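Local coordinates for ribonucleotide monophosphatase NagD (Escherichia coli, PDB 2C4N), which dephosphorylates ribonucleoside monophosphates, and probably a broad range of other nucleotides and phosphate esters, as a magnesium-dependent HAD-superfamily phosphatase, at residues K86-G91 with H128-F133. Sequence-based numbering, arbitrary orientation.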
ATOM      1  N   LYS A  86     -25.648 -19.351   1.083  1.00 20.59           N
ATOM      2  CA  LYS A  86     -25.831 -18.649   2.347  1.00 18.83           C
ATOM      3  C   LYS A  86     -24.856 -17.487   2.378  1.00 17.51           C
ATOM      4  O   LYS A  86     -23.659 -17.672   2.160  1.00 15.41           O
ATOM      5  CB  LYS A  86     -25.567 -19.576   3.533  1.00 29.12           C
ATOM      6  CG  LYS A  86     -26.702 -20.533   3.841  1.00 34.01           C
ATOM      7  CD  LYS A  86     -26.476 -21.232   5.173  1.00 38.49           C
ATOM      8  CE  LYS A  86     -27.708 -22.020   5.605  1.00 42.30           C
ATOM      9  NZ  LYS A  86     -28.050 -23.106   4.644  1.00 44.98           N
ATOM     10  N   ALA A  87     -25.359 -16.289   2.647  1.00 18.88           N
ATOM     11  CA  ALA A  87     -24.490 -15.128   2.671  1.00 19.85           C
ATOM     12  C   ALA A  87     -24.849 -14.096   3.723  1.00 18.57           C
ATOM     13  O   ALA A  87     -26.020 -13.889   4.040  1.00 17.82           O
ATOM     14  CB  ALA A  87     -24.493 -14.461   1.296  1.00 17.15           C
ATOM     15  N   TYR A  88     -23.822 -13.466   4.280  1.00 16.27           N
ATOM     16  CA  TYR A  88     -24.037 -12.392   5.228  1.00 16.72           C
ATOM     17  C   TYR A  88     -23.865 -11.182   4.317  1.00 17.02           C
ATOM     18  O   TYR A  88     -22.812 -11.010   3.692  1.00 16.43           O
ATOM     19  CB  TYR A  88     -22.980 -12.384   6.334  1.00 17.11           C
ATOM     20  CG  TYR A  88     -23.098 -11.161   7.209  1.00 17.34           C
ATOM     21  CD1 TYR A  88     -22.138 -10.151   7.161  1.00 19.04           C
ATOM     22  CD2 TYR A  88     -24.207 -10.977   8.032  1.00 18.87           C
ATOM     23  CE1 TYR A  88     -22.283  -8.984   7.907  1.00 18.66           C
ATOM     24  CE2 TYR A  88     -24.365  -9.813   8.782  1.00 20.40           C
ATOM     25  CZ  TYR A  88     -23.399  -8.820   8.713  1.00 19.82           C
ATOM     26  OH  TYR A  88     -23.563  -7.659   9.436  1.00 22.03           O
ATOM     27  N   VAL A  89     -24.899 -10.356   4.223  1.00 17.56           N
ATOM     28  CA  VAL A  89     -24.848  -9.208   3.339  1.00 17.36           C
ATOM     29  C   VAL A  89     -24.806  -7.863   4.036  1.00 17.81           C
ATOM     30  O   VAL A  89     -25.567  -7.597   4.967  1.00 17.93           O
ATOM     31  CB  VAL A  89     -26.052  -9.216   2.361  1.00 18.88           C
ATOM     32  CG1 VAL A  89     -25.973  -8.028   1.411  1.00 20.18           C
ATOM     33  CG2 VAL A  89     -26.072 -10.524   1.577  1.00 18.96           C
ATOM     34  N   VAL A  90     -23.881  -7.028   3.583  1.00 15.89           N
ATOM     35  CA  VAL A  90     -23.738  -5.673   4.092  1.00 15.57           C
ATOM     36  C   VAL A  90     -24.231  -4.841   2.917  1.00 16.47           C
ATOM     37  O   VAL A  90     -23.470  -4.487   2.024  1.00 15.17           O
ATOM     38  CB  VAL A  90     -22.263  -5.323   4.393  1.00 20.20           C
ATOM     39  CG1 VAL A  90     -22.148  -3.859   4.810  1.00 19.28           C
ATOM     40  CG2 VAL A  90     -21.727  -6.226   5.500  1.00 18.59           C
ATOM     41  N   GLY A  91     -25.528  -4.565   2.902  1.00 18.57           N
ATOM     42  CA  GLY A  91     -26.096  -3.797   1.812  1.00 21.12           C
ATOM     43  C   GLY A  91     -27.595  -3.710   1.980  1.00 23.31           C
ATOM     44  O   GLY A  91     -28.134  -4.209   2.963  1.00 24.11           O
ATOM     45  N   HIS A 128     -17.969  -5.502  12.157  1.00 17.87           N
ATOM     46  CA  HIS A 128     -17.509  -6.547  13.063  1.00 18.19           C
ATOM     47  C   HIS A 128     -17.842  -7.938  12.533  1.00 17.96           C
ATOM     48  O   HIS A 128     -16.963  -8.783  12.383  1.00 16.77           O
ATOM     49  CB  HIS A 128     -18.149  -6.351  14.444  1.00 21.44           C
ATOM     50  CG  HIS A 128     -17.875  -7.467  15.405  1.00 23.45           C
ATOM     51  ND1 HIS A 128     -18.805  -7.893  16.330  1.00 26.81           N
ATOM     52  CD2 HIS A 128     -16.779  -8.237  15.592  1.00 24.22           C
ATOM     53  CE1 HIS A 128     -18.293  -8.881  17.042  1.00 25.30           C
ATOM     54  NE2 HIS A 128     -17.065  -9.108  16.615  1.00 25.95           N
ATOM     55  N   LYS A 129     -19.119  -8.178  12.253  1.00 19.86           N
ATOM     56  CA  LYS A 129     -19.544  -9.480  11.752  1.00 19.89           C
ATOM     57  C   LYS A 129     -18.893  -9.839  10.427  1.00 18.62           C
ATOM     58  O   LYS A 129     -18.424 -10.961  10.246  1.00 18.11           O
ATOM     59  CB  LYS A 129     -21.063  -9.533  11.598  1.00 26.42           C
ATOM     60  CG  LYS A 129     -21.838  -9.455  12.903  1.00 29.28           C
ATOM     61  CD  LYS A 129     -23.302  -9.783  12.647  1.00 34.44           C
ATOM     62  CE  LYS A 129     -24.184  -9.466  13.840  1.00 38.07           C
ATOM     63  NZ  LYS A 129     -25.616  -9.757  13.529  1.00 42.25           N
ATOM     64  N   ALA A 130     -18.870  -8.891   9.498  1.00 16.52           N
ATOM     65  CA  ALA A 130     -18.263  -9.136   8.194  1.00 17.33           C
ATOM     66  C   ALA A 130     -16.792  -9.501   8.363  1.00 17.12           C
ATOM     67  O   ALA A 130     -16.305 -10.451   7.757  1.00 16.21           O
ATOM     68  CB  ALA A 130     -18.402  -7.893   7.305  1.00 13.81           C
ATOM     69  N   ALA A 131     -16.091  -8.750   9.209  1.00 18.35           N
ATOM     70  CA  ALA A 131     -14.674  -9.006   9.448  1.00 19.05           C
ATOM     71  C   ALA A 131     -14.478 -10.382  10.084  1.00 18.84           C
ATOM     72  O   ALA A 131     -13.568 -11.121   9.715  1.00 18.08           O
ATOM     73  CB  ALA A 131     -14.088  -7.918  10.352  1.00 21.09           C
ATOM     74  N   TYR A 132     -15.341 -10.716  11.036  1.00 20.07           N
ATOM     75  CA  TYR A 132     -15.280 -12.007  11.714  1.00 21.49           C
ATOM     76  C   TYR A 132     -15.447 -13.158  10.720  1.00 20.72           C
ATOM     77  O   TYR A 132     -14.671 -14.114  10.730  1.00 19.84           O
ATOM     78  CB  TYR A 132     -16.374 -12.082  12.777  1.00 26.69           C
ATOM     79  CG  TYR A 132     -16.509 -13.443  13.423  1.00 30.85           C
ATOM     80  CD1 TYR A 132     -15.631 -13.854  14.425  1.00 33.68           C
ATOM     81  CD2 TYR A 132     -17.510 -14.325  13.020  1.00 32.31           C
ATOM     82  CE1 TYR A 132     -15.749 -15.115  15.014  1.00 35.14           C
ATOM     83  CE2 TYR A 132     -17.636 -15.585  13.600  1.00 36.09           C
ATOM     84  CZ  TYR A 132     -16.754 -15.972  14.595  1.00 36.62           C
ATOM     85  OH  TYR A 132     -16.883 -17.217  15.169  1.00 40.42           O
ATOM     86  N   PHE A 133     -16.463 -13.070   9.865  1.00 19.98           N
ATOM     87  CA  PHE A 133     -16.706 -14.122   8.880  1.00 20.10           C
ATOM     88  C   PHE A 133     -15.588 -14.240   7.845  1.00 19.83           C
ATOM     89  O   PHE A 133     -15.163 -15.345   7.500  1.00 19.70           O
ATOM     90  CB  PHE A 133     -18.042 -13.896   8.168  1.00 18.75           C
ATOM     91  CG  PHE A 133     -19.242 -14.032   9.067  1.00 21.92           C
ATOM     92  CD1 PHE A 133     -19.389 -15.149   9.887  1.00 21.23           C
ATOM     93  CD2 PHE A 133     -20.229 -13.048   9.090  1.00 21.23           C
ATOM     94  CE1 PHE A 133     -20.505 -15.284  10.716  1.00 23.44           C
ATOM     95  CE2 PHE A 133     -21.350 -13.174   9.916  1.00 23.83           C
ATOM     96  CZ  PHE A 133     -21.486 -14.297  10.731  1.00 21.70           C
TER
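A chi1 of 172° sets the Y88 ring trans to the backbone nitrogen and turns it from strand 86-90 toward the 128-133 segment of helix 124-135, while F133, its CG anti to the carbonyl carbon (chi1 -66°), brings CE2, at the rim of its ring, over one face of the tyrosine. F133 CE2 lies 3.8 Å from Y88 CG, and the two rings meet obliquely, planes at 53°. Further out along the tyrosine, K129 passes crosswise: its CB sits 3.8 Å from Y88 CZ, and its CD is 3.9 Å from Y88 OH. Lysine suits this spot because its extended methylenes pack on the aromatic side chain while NZ continues to a salt bridge with D108. Strand 86-90 is an outermost strand of the chain's four-stranded parallel sheet, consistent with the cap domain of a HAD phosphatase, and helix 124-135 belongs to the beta-alpha-beta crossover linking strands 105-116 and 139-142; V89, alternating with Y88 along the strand, packs on helix 94-101. A130, the next residue after K129, has so small a side chain that the helix backbone comes close, its N being 3.8 Å from Y88 CE1. Were Y88 an alanine, F133 CE2 and the K129 methylenes would probably lose the ring they rest on, and a gap would open between strand and helix. Beta-branched V90, well suited to a strand, adds a lighter touch, CG2 to A130 CB at 4.1 Å.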